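Local coordinates for ABC transporter substrate-binding protein (Bradyrhizobium japonicum, PDB 4I1D) that probably serves as the periplasmic solute-binding component of an ABC transporter, perhaps for polyamines, and is seen here with D-malate bound, at residues 5-18 with 54-66. Sequence-based numbering, arbitrary orientation.
Sequences ITFVSQGGAYQAAQ and KPIWDVVDTPTGY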
# COMPACT_ATOMS: atom_id res chain seq x y z
N ILE A 5 -6.55 -43.03 15.46
CA ILE A 5 -6.50 -41.62 15.81
C ILE A 5 -5.47 -40.97 14.90
O ILE A 5 -4.69 -41.65 14.24
CB ILE A 5 -6.05 -41.38 17.27
CG1 ILE A 5 -4.66 -41.98 17.50
CG2 ILE A 5 -7.08 -41.92 18.25
CD1 ILE A 5 -3.97 -41.47 18.75
N THR A 6 -5.47 -39.64 14.87
CA THR A 6 -4.40 -38.91 14.22
C THR A 6 -3.64 -38.14 15.29
O THR A 6 -4.22 -37.34 16.03
CB THR A 6 -4.93 -37.96 13.13
OG1 THR A 6 -5.47 -38.73 12.06
CG2 THR A 6 -3.79 -37.10 12.59
N PHE A 7 -2.35 -38.43 15.37
CA PHE A 7 -1.45 -37.84 16.35
C PHE A 7 -0.56 -36.80 15.65
O PHE A 7 0.03 -37.09 14.62
CB PHE A 7 -0.59 -38.94 16.96
CG PHE A 7 0.49 -38.44 17.87
CD1 PHE A 7 0.23 -38.24 19.22
CD2 PHE A 7 1.75 -38.16 17.39
CE1 PHE A 7 1.22 -37.78 20.07
CE2 PHE A 7 2.75 -37.69 18.23
CZ PHE A 7 2.48 -37.49 19.57
N VAL A 8 -0.46 -35.61 16.22
CA VAL A 8 0.29 -34.53 15.58
C VAL A 8 1.42 -34.00 16.46
O VAL A 8 1.20 -33.63 17.61
CB VAL A 8 -0.66 -33.36 15.23
CG1 VAL A 8 0.10 -32.25 14.52
CG2 VAL A 8 -1.83 -33.86 14.40
N SER A 9 2.64 -33.95 15.91
CA SER A 9 3.79 -33.40 16.62
C SER A 9 4.63 -32.54 15.67
O SER A 9 4.11 -32.03 14.67
CB SER A 9 4.62 -34.51 17.27
OG SER A 9 5.67 -33.99 18.07
N GLN A 10 5.92 -32.37 15.97
CA GLN A 10 6.74 -31.40 15.25
C GLN A 10 7.66 -32.00 14.18
O GLN A 10 8.47 -31.29 13.58
CB GLN A 10 7.57 -30.54 16.22
CG GLN A 10 6.88 -29.27 16.68
CD GLN A 10 6.59 -29.26 18.17
OE1 GLN A 10 5.91 -30.15 18.69
NE2 GLN A 10 7.11 -28.25 18.87
N GLY A 11 7.53 -33.31 13.94
CA GLY A 11 8.26 -33.97 12.87
C GLY A 11 9.74 -34.16 13.16
O GLY A 11 10.18 -34.01 14.30
N GLY A 12 10.51 -34.50 12.13
CA GLY A 12 11.96 -34.56 12.23
C GLY A 12 12.47 -35.68 13.14
O GLY A 12 11.77 -36.68 13.34
N ALA A 13 13.68 -35.51 13.67
CA ALA A 13 14.28 -36.55 14.51
C ALA A 13 13.40 -36.80 15.73
O ALA A 13 13.23 -37.94 16.17
CB ALA A 13 15.68 -36.17 14.93
N TYR A 14 12.86 -35.72 16.28
CA TYR A 14 11.98 -35.79 17.45
C TYR A 14 10.78 -36.71 17.23
O TYR A 14 10.55 -37.62 18.02
CB TYR A 14 11.54 -34.39 17.87
CG TYR A 14 10.48 -34.33 18.95
CD1 TYR A 14 10.59 -35.10 20.11
CD2 TYR A 14 9.39 -33.49 18.83
CE1 TYR A 14 9.62 -35.03 21.10
CE2 TYR A 14 8.43 -33.40 19.81
CZ TYR A 14 8.54 -34.17 20.94
OH TYR A 14 7.55 -34.09 21.90
N GLN A 15 10.01 -36.50 16.16
CA GLN A 15 8.84 -37.35 15.92
C GLN A 15 9.23 -38.78 15.55
O GLN A 15 8.51 -39.73 15.84
CB GLN A 15 7.91 -36.74 14.86
CG GLN A 15 6.54 -37.42 14.76
CD GLN A 15 5.45 -36.50 14.20
OE1 GLN A 15 5.56 -35.27 14.27
NE2 GLN A 15 4.39 -37.09 13.66
N ALA A 16 10.38 -38.94 14.89
CA ALA A 16 10.81 -40.30 14.55
C ALA A 16 11.13 -41.07 15.84
O ALA A 16 10.85 -42.26 15.96
CB ALA A 16 12.03 -40.27 13.64
N ALA A 17 11.70 -40.37 16.82
CA ALA A 17 12.06 -40.98 18.09
C ALA A 17 10.81 -41.37 18.87
O ALA A 17 10.78 -42.41 19.52
CB ALA A 17 12.93 -40.04 18.90
N GLN A 18 9.79 -40.51 18.80
CA GLN A 18 8.51 -40.78 19.44
C GLN A 18 7.89 -42.03 18.87
O GLN A 18 7.23 -42.80 19.57
CB GLN A 18 7.54 -39.62 19.20
CG GLN A 18 7.89 -38.33 19.91
CD GLN A 18 6.92 -37.25 19.52
OE1 GLN A 18 5.72 -37.41 19.71
NE2 GLN A 18 7.41 -36.16 18.93
N LYS A 54 -15.73 -30.12 13.17
CA LYS A 54 -15.24 -31.39 12.62
C LYS A 54 -13.73 -31.38 12.42
O LYS A 54 -13.25 -31.25 11.29
CB LYS A 54 -15.95 -31.73 11.29
CG LYS A 54 -17.48 -31.73 11.38
CD LYS A 54 -18.13 -31.95 10.01
CE LYS A 54 -19.61 -31.59 10.06
NZ LYS A 54 -20.28 -31.60 8.71
N PRO A 55 -12.97 -31.51 13.51
CA PRO A 55 -11.51 -31.57 13.48
C PRO A 55 -11.01 -32.84 12.78
O PRO A 55 -11.63 -33.89 12.95
CB PRO A 55 -11.12 -31.66 14.96
CG PRO A 55 -12.37 -31.28 15.73
CD PRO A 55 -13.51 -31.65 14.88
N ILE A 56 -9.92 -32.75 12.02
CA ILE A 56 -9.29 -33.96 11.49
C ILE A 56 -8.24 -34.54 12.45
O ILE A 56 -7.93 -35.72 12.38
CB ILE A 56 -8.63 -33.74 10.10
CG1 ILE A 56 -7.57 -32.63 10.17
CG2 ILE A 56 -9.67 -33.42 9.04
CD1 ILE A 56 -6.93 -32.33 8.84
N TRP A 57 -7.70 -33.71 13.35
CA TRP A 57 -6.70 -34.18 14.32
C TRP A 57 -7.36 -34.62 15.63
O TRP A 57 -8.37 -34.04 16.03
CB TRP A 57 -5.69 -33.07 14.64
CG TRP A 57 -4.81 -32.66 13.50
CD1 TRP A 57 -4.52 -33.40 12.38
CD2 TRP A 57 -4.12 -31.42 13.36
NE1 TRP A 57 -3.67 -32.69 11.56
CE2 TRP A 57 -3.42 -31.47 12.14
CE3 TRP A 57 -4.03 -30.27 14.16
CZ2 TRP A 57 -2.63 -30.41 11.69
CZ3 TRP A 57 -3.25 -29.22 13.71
CH2 TRP A 57 -2.56 -29.30 12.49
N ASP A 58 -6.79 -35.62 16.28
CA ASP A 58 -7.28 -36.06 17.60
C ASP A 58 -6.37 -35.58 18.73
O ASP A 58 -6.80 -34.88 19.65
CB ASP A 58 -7.39 -37.59 17.66
CG ASP A 58 -8.45 -38.14 16.70
OD1 ASP A 58 -9.64 -37.84 16.90
OD2 ASP A 58 -8.09 -38.89 15.75
N VAL A 59 -5.11 -35.98 18.64
CA VAL A 59 -4.17 -35.74 19.71
C VAL A 59 -3.03 -34.88 19.19
O VAL A 59 -2.45 -35.16 18.15
CB VAL A 59 -3.61 -37.06 20.27
CG1 VAL A 59 -2.58 -36.78 21.34
CG2 VAL A 59 -4.75 -37.92 20.82
N VAL A 60 -2.73 -33.82 19.94
CA VAL A 60 -1.66 -32.90 19.60
C VAL A 60 -0.61 -32.83 20.70
O VAL A 60 -0.94 -32.74 21.88
CB VAL A 60 -2.22 -31.49 19.34
CG1 VAL A 60 -1.10 -30.49 19.16
CG2 VAL A 60 -3.12 -31.52 18.10
N ASP A 61 0.65 -32.90 20.29
CA ASP A 61 1.78 -32.74 21.19
C ASP A 61 2.31 -31.32 21.00
O ASP A 61 2.77 -30.97 19.92
CB ASP A 61 2.87 -33.75 20.81
CG ASP A 61 4.20 -33.43 21.44
OD1 ASP A 61 4.21 -33.04 22.63
OD2 ASP A 61 5.24 -33.56 20.75
N THR A 62 2.25 -30.51 22.05
CA THR A 62 2.57 -29.09 21.92
C THR A 62 3.16 -28.49 23.21
O THR A 62 2.91 -29.01 24.30
CB THR A 62 1.30 -28.32 21.49
OG1 THR A 62 1.64 -26.99 21.06
CG2 THR A 62 0.32 -28.24 22.66
N PRO A 63 3.94 -27.40 23.09
CA PRO A 63 4.41 -26.74 24.32
C PRO A 63 3.29 -26.52 25.31
O PRO A 63 2.19 -26.08 24.98
CB PRO A 63 4.96 -25.40 23.80
CG PRO A 63 5.51 -25.77 22.45
CD PRO A 63 4.50 -26.76 21.89
N THR A 64 3.58 -26.86 26.56
CA THR A 64 2.59 -26.99 27.61
C THR A 64 1.75 -25.72 27.80
O THR A 64 0.56 -25.79 28.11
CB THR A 64 3.30 -27.41 28.90
OG1 THR A 64 4.00 -28.64 28.66
CG2 THR A 64 2.33 -27.59 30.04
N GLY A 65 2.36 -24.56 27.61
CA GLY A 65 1.66 -23.30 27.81
C GLY A 65 0.49 -23.11 26.87
O GLY A 65 -0.50 -22.47 27.23
N TYR A 66 0.59 -23.65 25.66
CA TYR A 66 -0.49 -23.57 24.68
C TYR A 66 -1.66 -24.44 25.08
O TYR A 66 -2.81 -24.15 24.74
CB TYR A 66 -0.00 -23.96 23.28
CG TYR A 66 1.09 -23.07 22.74
CD1 TYR A 66 1.15 -21.73 23.09
CD2 TYR A 66 2.08 -23.57 21.91
CE1 TYR A 66 2.16 -20.91 22.61
CE2 TYR A 66 3.09 -22.76 21.42
CZ TYR A 66 3.12 -21.43 21.78
OH TYR A 66 4.13 -20.61 21.30
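Thr6 O takes both Asp58 N and Val59 N, starting a parallel ladder between strands 5-9 and 59-63; Val59 O receives Val8 N, and Val8 O receives Asp61 N at 2.8 Å. At the start, Asp58 OD2 accepts Thr6 N on its anti lone pair (2.9 Å), while OD1 turns to the backbone of Asn241. At the far end, Asp61 CG lies anti to the backbone N (chi1 165°), which carries OD2 to two hydroxyls: Ser9 OG at 2.7 Å on the anti lone pair, and Tyr14 OH at 2.6 Å on the syn side, 24° out of the carboxylate plane. Asp61 OD1 is hydrogen-bonded to Thr231 OG1. Gln18 NE2 passes over the Tyr14 ring to donate to Ser9 OG, while Gln18 OE1 is hydrogen-bonded to Tyr102 OH. With an alanine in place of Asp61, the hydroxyls of Ser9, Tyr14 and Thr231 would probably lose their shared carboxylate and the Tyr14 ring be less fixed. Among apolar contacts, Val8 CG2 sits over the five-membered ring of Trp57, a CH-pi contact of 3.3 Å to its centroid; on the other sheet face, Phe7 CD1 meets Val59 CG1. Strand 4-9 between parallel 33-38 and 59-63, with 219-235 antiparallel beyond, gives the type II periplasmic binding protein strand order.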